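Long-range contacts in transglutaminase-like domain-containing protein (Streptococcus suis, PDB 4XZ7), which acts as a transglutaminase with antiphagocytic properties, a virulence factor of which this chain is one piece, carrying the transglutaminase-like domain: residues 200-208 and 218-226; 33-43 and 76-86. All coordinates share one frame; numbering follows the deposited sequence.

Contact 1. Residues 200-208 and 218-226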
loop_
_atom_site.group_PDB
_atom_site.type_symbol
_atom_site.label_atom_id
_atom_site.label_comp_id
_atom_site.label_asym_id
_atom_site.label_seq_id
_atom_site.Cartn_x
_atom_site.Cartn_y
_atom_site.Cartn_z
ATOM N N LYS B 200 19.954 -19.821 13.046
ATOM C CA LYS B 200 19.547 -19.979 14.435
ATOM C C LYS B 200 18.388 -20.963 14.577
ATOM O O LYS B 200 18.348 -21.729 15.547
ATOM C CB LYS B 200 19.172 -18.627 15.038
ATOM C CG LYS B 200 20.374 -17.858 15.575
ATOM C CD LYS B 200 20.024 -16.418 15.926
ATOM C CE LYS B 200 21.257 -15.671 16.414
ATOM N NZ LYS B 200 20.961 -14.235 16.679
ATOM N N LEU B 201 17.445 -20.958 13.630
ATOM C CA LEU B 201 16.388 -21.980 13.684
ATOM C C LEU B 201 17.007 -23.376 13.560
ATOM O O LEU B 201 16.570 -24.312 14.222
ATOM C CB LEU B 201 15.329 -21.775 12.592
ATOM C CG LEU B 201 14.448 -20.531 12.687
ATOM C CD1 LEU B 201 13.537 -20.427 11.473
ATOM C CD2 LEU B 201 13.625 -20.563 13.970
ATOM N N ILE B 202 18.033 -23.499 12.719
ATOM C CA ILE B 202 18.698 -24.773 12.491
ATOM C C ILE B 202 19.386 -25.247 13.765
ATOM O O ILE B 202 19.279 -26.418 14.141
ATOM C CB ILE B 202 19.737 -24.682 11.356
ATOM C CG1 ILE B 202 19.035 -24.498 10.018
ATOM C CG2 ILE B 202 20.593 -25.934 11.316
ATOM C CD1 ILE B 202 19.965 -24.454 8.837
ATOM N N GLU B 203 20.083 -24.323 14.418
ATOM C CA GLU B 203 20.721 -24.589 15.700
ATOM C C GLU B 203 19.678 -25.048 16.710
ATOM O O GLU B 203 19.833 -26.088 17.350
ATOM C CB GLU B 203 21.452 -23.343 16.226
ATOM C CG GLU B 203 22.711 -22.960 15.447
ATOM C CD GLU B 203 23.218 -21.548 15.767
ATOM O OE1 GLU B 203 22.869 -20.992 16.836
ATOM O OE2 GLU B 203 23.965 -20.987 14.934
ATOM N N SER B 204 18.607 -24.277 16.841
ATOM C CA SER B 204 17.612 -24.556 17.871
ATOM C C SER B 204 16.928 -25.898 17.624
ATOM O O SER B 204 16.622 -26.630 18.565
ATOM C CB SER B 204 16.593 -23.434 17.943
ATOM O OG SER B 204 17.226 -22.225 18.306
ATOM N N SER B 205 16.738 -26.241 16.355
ATOM C CA SER B 205 16.121 -27.510 15.992
ATOM C C SER B 205 16.989 -28.722 16.349
ATOM O O SER B 205 16.482 -29.837 16.421
ATOM C CB SER B 205 15.823 -27.547 14.497
ATOM O OG SER B 205 16.966 -27.945 13.753
ATOM N N GLU B 206 18.292 -28.495 16.525
ATOM C CA GLU B 206 19.282 -29.548 16.764
ATOM C C GLU B 206 19.378 -30.533 15.596
ATOM O O GLU B 206 19.743 -31.694 15.778
ATOM C CB GLU B 206 18.973 -30.295 18.064
ATOM C CG GLU B 206 18.893 -29.381 19.284
ATOM C CD GLU B 206 18.680 -30.142 20.582
ATOM O OE1 GLU B 206 18.235 -31.306 20.525
ATOM O OE2 GLU B 206 18.966 -29.578 21.660
ATOM N N ALA B 207 19.067 -30.061 14.393
ATOM C CA ALA B 207 19.099 -30.916 13.210
ATOM C C ALA B 207 20.488 -31.499 12.960
ATOM O O ALA B 207 20.616 -32.638 12.524
ATOM C CB ALA B 207 18.627 -30.148 11.988
ATOM N N MET B 208 21.529 -30.719 13.239
ATOM C CA MET B 208 22.893 -31.170 12.977
ATOM C C MET B 208 23.288 -32.297 13.923
ATOM O O MET B 208 24.199 -33.059 13.630
ATOM C CB MET B 208 23.880 -30.004 13.089
ATOM C CG MET B 208 23.920 -29.104 11.857
ATOM S SD MET B 208 24.415 -29.966 10.343
ATOM C CE MET B 208 26.204 -29.899 10.460
ATOM N N LYS B 218 13.329 -34.179 9.737
ATOM C CA LYS B 218 12.297 -34.382 10.750
ATOM C C LYS B 218 12.447 -33.339 11.861
ATOM O O LYS B 218 11.503 -32.606 12.190
ATOM C CB LYS B 218 12.386 -35.812 11.315
ATOM C CG LYS B 218 11.179 -36.299 12.091
ATOM C CD LYS B 218 11.501 -37.602 12.857
ATOM C CE LYS B 218 11.965 -38.736 11.938
ATOM N NZ LYS B 218 10.842 -39.395 11.200
ATOM N N ALA B 219 13.659 -33.246 12.392
ATOM C CA ALA B 219 13.960 -32.328 13.483
ATOM C C ALA B 219 13.679 -30.866 13.122
ATOM O O ALA B 219 13.032 -30.140 13.892
ATOM C CB ALA B 219 15.408 -32.491 13.902
ATOM N N PHE B 220 14.166 -30.420 11.964
ATOM C CA PHE B 220 13.956 -29.012 11.606
ATOM C C PHE B 220 12.466 -28.679 11.385
ATOM O O PHE B 220 11.940 -27.694 11.919
ATOM C CB PHE B 220 14.755 -28.630 10.364
ATOM C CG PHE B 220 14.634 -27.178 10.022
ATOM C CD1 PHE B 220 15.346 -26.229 10.736
ATOM C CD2 PHE B 220 13.773 -26.756 9.021
ATOM C CE1 PHE B 220 15.220 -24.886 10.437
ATOM C CE2 PHE B 220 13.635 -25.423 8.722
ATOM C CZ PHE B 220 14.350 -24.483 9.428
ATOM N N VAL B 221 11.813 -29.513 10.585
ATOM C CA VAL B 221 10.403 -29.371 10.256
ATOM C C VAL B 221 9.552 -29.296 11.521
ATOM O O VAL B 221 8.718 -28.393 11.671
ATOM C CB VAL B 221 9.932 -30.549 9.378
ATOM C CG1 VAL B 221 8.418 -30.597 9.299
ATOM C CG2 VAL B 221 10.528 -30.436 8.002
ATOM N N GLN B 222 9.791 -30.229 12.442
ATOM C CA GLN B 222 9.014 -30.279 13.674
ATOM C C GLN B 222 9.285 -29.057 14.541
ATOM O O GLN B 222 8.359 -28.474 15.123
ATOM C CB GLN B 222 9.312 -31.560 14.459
ATOM C CG GLN B 222 8.224 -31.909 15.474
ATOM C CD GLN B 222 6.877 -32.254 14.820
ATOM O OE1 GLN B 222 5.941 -31.446 14.830
ATOM N NE2 GLN B 222 6.773 -33.465 14.270
ATOM N N TYR B 223 10.548 -28.651 14.624
ATOM C CA TYR B 223 10.855 -27.454 15.410
ATOM C C TYR B 223 10.136 -26.198 14.904
ATOM O O TYR B 223 9.503 -25.448 15.680
ATOM C CB TYR B 223 12.352 -27.177 15.421
ATOM C CG TYR B 223 12.681 -25.973 16.275
ATOM C CD1 TYR B 223 12.779 -24.701 15.722
ATOM C CD2 TYR B 223 12.866 -26.111 17.641
ATOM C CE1 TYR B 223 13.051 -23.608 16.501
ATOM C CE2 TYR B 223 13.155 -25.030 18.425
ATOM C CZ TYR B 223 13.243 -23.781 17.852
ATOM O OH TYR B 223 13.528 -22.704 18.643
ATOM N N VAL B 224 10.262 -25.947 13.606
ATOM C CA VAL B 224 9.642 -24.757 13.039
ATOM C C VAL B 224 8.137 -24.822 13.245
ATOM O O VAL B 224 7.537 -23.844 13.679
ATOM C CB VAL B 224 9.957 -24.595 11.560
ATOM C CG1 VAL B 224 9.029 -23.536 10.916
ATOM C CG2 VAL B 224 11.405 -24.212 11.399
ATOM N N ALA B 225 7.537 -25.984 12.980
ATOM C CA ALA B 225 6.097 -26.157 13.213
ATOM C C ALA B 225 5.712 -25.885 14.666
ATOM O O ALA B 225 4.590 -25.459 14.941
ATOM C CB ALA B 225 5.658 -27.567 12.815
ATOM N N ASN B 226 6.636 -26.146 15.593
ATOM C CA ASN B 226 6.376 -25.921 17.018
ATOM C C ASN B 226 6.705 -24.522 17.532
ATOM O O ASN B 226 6.438 -24.220 18.696
ATOM C CB ASN B 226 7.140 -26.952 17.866
ATOM C CG ASN B 226 6.438 -28.307 17.902
ATOM O OD1 ASN B 226 5.254 -28.413 17.563
ATOM N ND2 ASN B 226 7.169 -29.352 18.291
#
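Tyr223 and Phe220 of one helix lie against Leu201 and Ser205 of another in a helix-helix packing inside the transglutaminase-like domain, the two axes 8.9 Å apart at closest and crossing at 105°. Tyr223 can be followed outward. Tyr223 CB sits on Ser205 CB at 3.6 Å. With CG anti to the backbone N (chi1 -178°), the ring lays one face over the backbone of the last turn of helix 188-205: Ser205 N is 4.0 Å above the ring plane, over the centre, and Ser204 C lies nearer the rim. At the ring edge CE1 meets Leu201 CD2, the two side chains crossing at about a right angle. Beyond the ring, Tyr223 OH ends 3.2 Å from Ser204 CB, a van der Waals contact and no hydrogen bond.

One turn back, Phe220 puts CE1 into the angle between Leu201 CB, at 3.8 Å, and Ile202 CG1. Val224 CG2, from its own helix, lies over one face of this ring, while Met277 and Ala274 of helix 264-277 back Ile202 and Phe220. No hydrogen bond crosses between the helices. The first helix ends in a Schellman motif at Glu206, and Ser205 spends its hydroxyl within its own segment: Ser205 OG, beside the Phe220 ring edge, donates to Ile202 O at 2.8 Å and accepts from Ala207 N at 3.0 Å, an ST turn.

Contact 2. Residues 33-43 and 76-86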
loop_
_atom_site.group_PDB
_atom_site.type_symbol
_atom_site.label_atom_id
_atom_site.label_comp_id
_atom_site.label_asym_id
_atom_site.label_seq_id
_atom_site.Cartn_x
_atom_site.Cartn_y
_atom_site.Cartn_z
ATOM N N GLN B 33 23.314 20.400 30.829
ATOM C CA GLN B 33 22.100 19.603 30.711
ATOM C C GLN B 33 22.227 18.490 29.680
ATOM O O GLN B 33 22.557 18.729 28.513
ATOM C CB GLN B 33 20.904 20.485 30.358
ATOM C CG GLN B 33 19.567 19.775 30.568
ATOM C CD GLN B 33 19.246 19.576 32.036
ATOM O OE1 GLN B 33 19.822 20.241 32.890
ATOM N NE2 GLN B 33 18.326 18.650 32.337
ATOM N N ARG B 34 21.903 17.278 30.126
ATOM C CA ARG B 34 22.197 16.052 29.397
ATOM C C ARG B 34 20.933 15.398 28.876
ATOM O O ARG B 34 20.936 14.710 27.849
ATOM C CB ARG B 34 22.961 15.093 30.325
ATOM C CG ARG B 34 23.362 13.761 29.735
ATOM C CD ARG B 34 24.242 12.960 30.725
ATOM N NE ARG B 34 24.468 11.607 30.231
ATOM C CZ ARG B 34 23.625 10.594 30.422
ATOM N NH1 ARG B 34 23.898 9.395 29.925
ATOM N NH2 ARG B 34 22.506 10.778 31.111
ATOM N N GLN B 35 19.845 15.585 29.608
ATOM C CA GLN B 35 18.568 15.042 29.179
ATOM C C GLN B 35 17.502 16.134 29.120
ATOM O O GLN B 35 17.508 17.073 29.923
ATOM C CB GLN B 35 18.127 13.908 30.106
ATOM C CG GLN B 35 19.099 12.731 30.150
ATOM C CD GLN B 35 18.712 11.697 31.192
ATOM O OE1 GLN B 35 18.425 12.033 32.338
ATOM N NE2 GLN B 35 18.701 10.437 30.794
ATOM N N PHE B 36 16.591 15.985 28.161
ATOM C CA PHE B 36 15.577 16.989 27.870
ATOM C C PHE B 36 14.243 16.309 27.597
ATOM O O PHE B 36 14.221 15.255 26.961
ATOM C CB PHE B 36 15.978 17.826 26.647
ATOM C CG PHE B 36 17.279 18.590 26.801
ATOM C CD1 PHE B 36 17.275 19.903 27.244
ATOM C CD2 PHE B 36 18.497 18.011 26.456
ATOM C CE1 PHE B 36 18.469 20.626 27.368
ATOM C CE2 PHE B 36 19.697 18.720 26.571
ATOM C CZ PHE B 36 19.683 20.028 27.037
ATOM N N HIS B 37 13.124 16.882 28.043
ATOM C CA HIS B 37 11.857 16.393 27.505
ATOM C C HIS B 37 11.635 17.116 26.195
ATOM O O HIS B 37 12.196 18.193 25.978
ATOM C CB HIS B 37 10.668 16.610 28.455
ATOM C CG HIS B 37 10.757 15.807 29.708
ATOM N ND1 HIS B 37 11.496 14.642 29.789
ATOM C CD2 HIS B 37 10.242 16.011 30.945
ATOM C CE1 HIS B 37 11.419 14.160 31.014
ATOM N NE2 HIS B 37 10.671 14.976 31.742
ATOM N N VAL B 38 10.832 16.538 25.314
ATOM C CA VAL B 38 10.585 17.177 24.029
ATOM C C VAL B 38 9.107 17.176 23.688
ATOM O O VAL B 38 8.471 16.122 23.661
ATOM C CB VAL B 38 11.354 16.493 22.883
ATOM C CG1 VAL B 38 11.069 17.223 21.570
ATOM C CG2 VAL B 38 12.864 16.462 23.197
ATOM N N LEU B 39 8.575 18.371 23.438
ATOM C CA LEU B 39 7.187 18.555 23.038
ATOM C C LEU B 39 7.133 18.868 21.566
ATOM O O LEU B 39 7.913 19.666 21.074
ATOM C CB LEU B 39 6.526 19.689 23.819
ATOM C CG LEU B 39 6.475 19.495 25.336
ATOM C CD1 LEU B 39 5.962 20.755 26.030
ATOM C CD2 LEU B 39 5.610 18.288 25.675
ATOM N N LYS B 40 6.204 18.236 20.864
ATOM C CA LYS B 40 5.979 18.550 19.467
ATOM C C LYS B 40 4.645 19.261 19.349
ATOM O O LYS B 40 3.620 18.760 19.822
ATOM C CB LYS B 40 5.991 17.286 18.603
ATOM C CG LYS B 40 5.764 17.567 17.127
ATOM C CD LYS B 40 6.021 16.330 16.250
ATOM C CE LYS B 40 5.835 16.677 14.762
ATOM N NZ LYS B 40 6.095 15.542 13.829
ATOM N N LEU B 41 4.651 20.418 18.710
ATOM C CA LEU B 41 3.440 21.222 18.621
ATOM C C LEU B 41 2.387 20.487 17.823
ATOM O O LEU B 41 2.635 20.067 16.691
ATOM C CB LEU B 41 3.732 22.573 17.990
ATOM C CG LEU B 41 4.605 23.540 18.778
ATOM C CD1 LEU B 41 4.576 24.925 18.119
ATOM C CD2 LEU B 41 4.129 23.608 20.238
ATOM N N GLY B 42 1.218 20.325 18.428
ATOM C CA GLY B 42 0.092 19.689 17.772
ATOM C C GLY B 42 -0.136 18.276 18.261
ATOM O O GLY B 42 -1.096 17.623 17.845
ATOM N N PHE B 43 0.725 17.810 19.161
ATOM C CA PHE B 43 0.654 16.434 19.652
ATOM C C PHE B 43 0.488 16.374 21.164
ATOM O O PHE B 43 1.153 17.103 21.890
ATOM C CB PHE B 43 1.910 15.649 19.212
ATOM C CG PHE B 43 1.959 15.386 17.719
ATOM C CD1 PHE B 43 2.276 16.397 16.832
ATOM C CD2 PHE B 43 1.656 14.134 17.207
ATOM C CE1 PHE B 43 2.291 16.169 15.464
ATOM C CE2 PHE B 43 1.688 13.894 15.834
ATOM C CZ PHE B 43 1.992 14.916 14.965
ATOM N N ILE B 76 9.160 23.098 32.722
ATOM C CA ILE B 76 7.845 22.556 33.026
ATOM C C ILE B 76 8.009 21.458 34.067
ATOM O O ILE B 76 8.751 20.502 33.851
ATOM C CB ILE B 76 7.140 22.040 31.773
ATOM C CG1 ILE B 76 6.939 23.186 30.764
ATOM C CG2 ILE B 76 5.789 21.437 32.135
ATOM C CD1 ILE B 76 6.239 22.756 29.493
ATOM N N HIS B 77 7.337 21.637 35.203
ATOM C CA HIS B 77 7.530 20.811 36.401
ATOM C C HIS B 77 9.001 20.578 36.646
ATOM O O HIS B 77 9.454 19.443 36.775
ATOM C CB HIS B 77 6.797 19.476 36.295
ATOM C CG HIS B 77 5.313 19.598 36.416
ATOM N ND1 HIS B 77 4.458 19.339 35.370
ATOM C CD2 HIS B 77 4.533 19.970 37.457
ATOM C CE1 HIS B 77 3.213 19.534 35.760
ATOM N NE2 HIS B 77 3.228 19.913 37.022
ATOM N N ASP B 78 9.724 21.687 36.693
ATOM C CA ASP B 78 11.146 21.728 36.973
ATOM C C ASP B 78 11.942 20.786 36.075
ATOM O O ASP B 78 12.897 20.161 36.515
ATOM C CB ASP B 78 11.393 21.431 38.450
ATOM C CG ASP B 78 11.109 22.642 39.332
ATOM O OD1 ASP B 78 10.516 22.464 40.421
ATOM O OD2 ASP B 78 11.470 23.776 38.926
ATOM N N PHE B 79 11.543 20.686 34.812
ATOM C CA PHE B 79 12.381 19.979 33.860
ATOM C C PHE B 79 12.381 20.687 32.504
ATOM O O PHE B 79 11.341 21.161 32.032
ATOM C CB PHE B 79 11.933 18.524 33.716
ATOM C CG PHE B 79 13.057 17.589 33.346
ATOM C CD1 PHE B 79 13.915 17.093 34.317
ATOM C CD2 PHE B 79 13.275 17.234 32.022
ATOM C CE1 PHE B 79 14.965 16.247 33.969
ATOM C CE2 PHE B 79 14.323 16.385 31.669
ATOM C CZ PHE B 79 15.165 15.894 32.641
ATOM N N PRO B 80 13.565 20.793 31.893
ATOM C CA PRO B 80 13.635 21.552 30.644
ATOM C C PRO B 80 12.954 20.817 29.492
ATOM O O PRO B 80 13.177 19.613 29.240
ATOM C CB PRO B 80 15.143 21.736 30.404
ATOM C CG PRO B 80 15.849 20.821 31.388
ATOM C CD PRO B 80 14.886 20.497 32.482
ATOM N N HIS B 81 12.084 21.555 28.814
ATOM C CA HIS B 81 11.353 21.033 27.676
ATOM C C HIS B 81 11.776 21.763 26.405
ATOM O O HIS B 81 11.789 22.992 26.362
ATOM C CB HIS B 81 9.842 21.175 27.876
ATOM C CG HIS B 81 9.255 20.194 28.847
ATOM N ND1 HIS B 81 9.660 20.112 30.159
ATOM C CD2 HIS B 81 8.287 19.261 28.690
ATOM C CE1 HIS B 81 8.967 19.160 30.771
ATOM N NE2 HIS B 81 8.129 18.630 29.903
ATOM N N ILE B 82 12.116 21.001 25.374
ATOM C CA ILE B 82 12.394 21.571 24.067
ATOM C C ILE B 82 11.138 21.496 23.211
ATOM O O ILE B 82 10.459 20.480 23.209
ATOM C CB ILE B 82 13.564 20.840 23.387
ATOM C CG1 ILE B 82 14.840 21.087 24.202
ATOM C CG2 ILE B 82 13.710 21.308 21.927
ATOM C CD1 ILE B 82 16.009 20.205 23.829
ATOM N N LEU B 83 10.807 22.584 22.522
ATOM C CA LEU B 83 9.646 22.609 21.641
ATOM C C LEU B 83 10.072 22.414 20.202
ATOM O O LEU B 83 10.936 23.136 19.718
ATOM C CB LEU B 83 8.897 23.936 21.754
ATOM C CG LEU B 83 7.847 24.194 22.840
ATOM C CD1 LEU B 83 8.129 23.435 24.094
ATOM C CD2 LEU B 83 7.835 25.686 23.128
ATOM N N VAL B 84 9.446 21.472 19.505
ATOM C CA VAL B 84 9.721 21.289 18.085
ATOM C C VAL B 84 8.426 21.272 17.286
ATOM O O VAL B 84 7.348 21.162 17.854
ATOM C CB VAL B 84 10.471 19.975 17.821
ATOM C CG1 VAL B 84 11.750 19.947 18.592
ATOM C CG2 VAL B 84 9.576 18.782 18.219
ATOM N N MET B 85 8.527 21.348 15.961
ATOM C CA MET B 85 7.338 21.198 15.127
ATOM C C MET B 85 7.738 20.651 13.768
ATOM O O MET B 85 8.885 20.823 13.356
ATOM C CB MET B 85 6.598 22.529 14.986
ATOM C CG MET B 85 7.290 23.537 14.117
ATOM S SD MET B 85 6.395 25.088 13.897
ATOM C CE MET B 85 7.536 25.887 12.792
ATOM N N ASN B 86 6.802 19.973 13.097
ATOM C CA ASN B 86 7.035 19.429 11.757
ATOM C C ASN B 86 7.587 20.486 10.823
ATOM O O ASN B 86 7.120 21.629 10.820
ATOM C CB ASN B 86 5.748 18.837 11.178
ATOM C CG ASN B 86 5.682 17.326 11.331
ATOM O OD1 ASN B 86 6.688 16.631 11.163
ATOM N ND2 ASN B 86 4.497 16.807 11.662
HETATM O O HOH W 1 4.335 19.823 14.423
#
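The carbonyl O of Phe79, whose ring lies on that of His37, is gripped by two N-H groups arriving from opposite faces of its plane. One is Ile76 N, in the pair of backbone bonds that Ile76 and Phe79 share at the neck of a two-residue beta hairpin. The other is His81 ND1, 2.7 Å from Phe79 O, standing well above the carbonyl plane although the oxygen lies in the plane of the imidazole. That bond helps fix the rotation of the His81 ring and presents its face to His37, whose CB is 3.6 Å from the ring centroid in a CH-pi contact. Ile76 CB covers the opposite face, and Leu39 CG comes to the edge.

The His37 ring directs an edge at His81 in an offset T-shaped pair with planes at 82°. On its own face it takes Phe79 in a face-to-face stack, centroids 4.3 Å apart. Leu50 N, on the adjoining strand, hydrogen-bonds His37 ND1.

The parallel pairing begins at His37 itself, N to Pro80 O and O from Ile82 N. Leu39 N then donates to Ile82 O at 2.8 Å and Leu39 O accepts from Val84 N. On the face that carries Val38 and Ile82, Phe36 CG meets Ile82 CD1 at 3.6 Å, and Leu56 of helix 53-59 covers both side chains. Lys40, its CG anti to the backbone N (chi1 -180°) and the chain extended beyond, reaches Asn86 OD1 with NZ in a weak bond, and a water bridges Leu41 O to Asn86 N. Strands 36-40 and 79-86 thus form the parallel pair of a mixed beta sheet, flanked by antiparallel neighbours 48-51 and 63-68.

From the N terminus the chain runs through strand 14-17 and helix 19-29 to strand 36-40, then passes through strand 48-51, helix 53-59 and strands 63-68 and 74-76 before contact 2 closes that loop of 32 residues with strand 79-86. It goes on through a second mixed sheet and helix 170-181 before reaching helix 188-205. There contact 1 closes a much shorter loop of nine residues onto helix 213-227. The two loops follow in series and neither nest nor cross. Contact 2 ties together the first mixed sheet, contact 1 two successive helices of the transglutaminase-like domain. They lie on opposite sides of the chain's centre, 49 Å apart between centres and about 27 Å between nearest atoms.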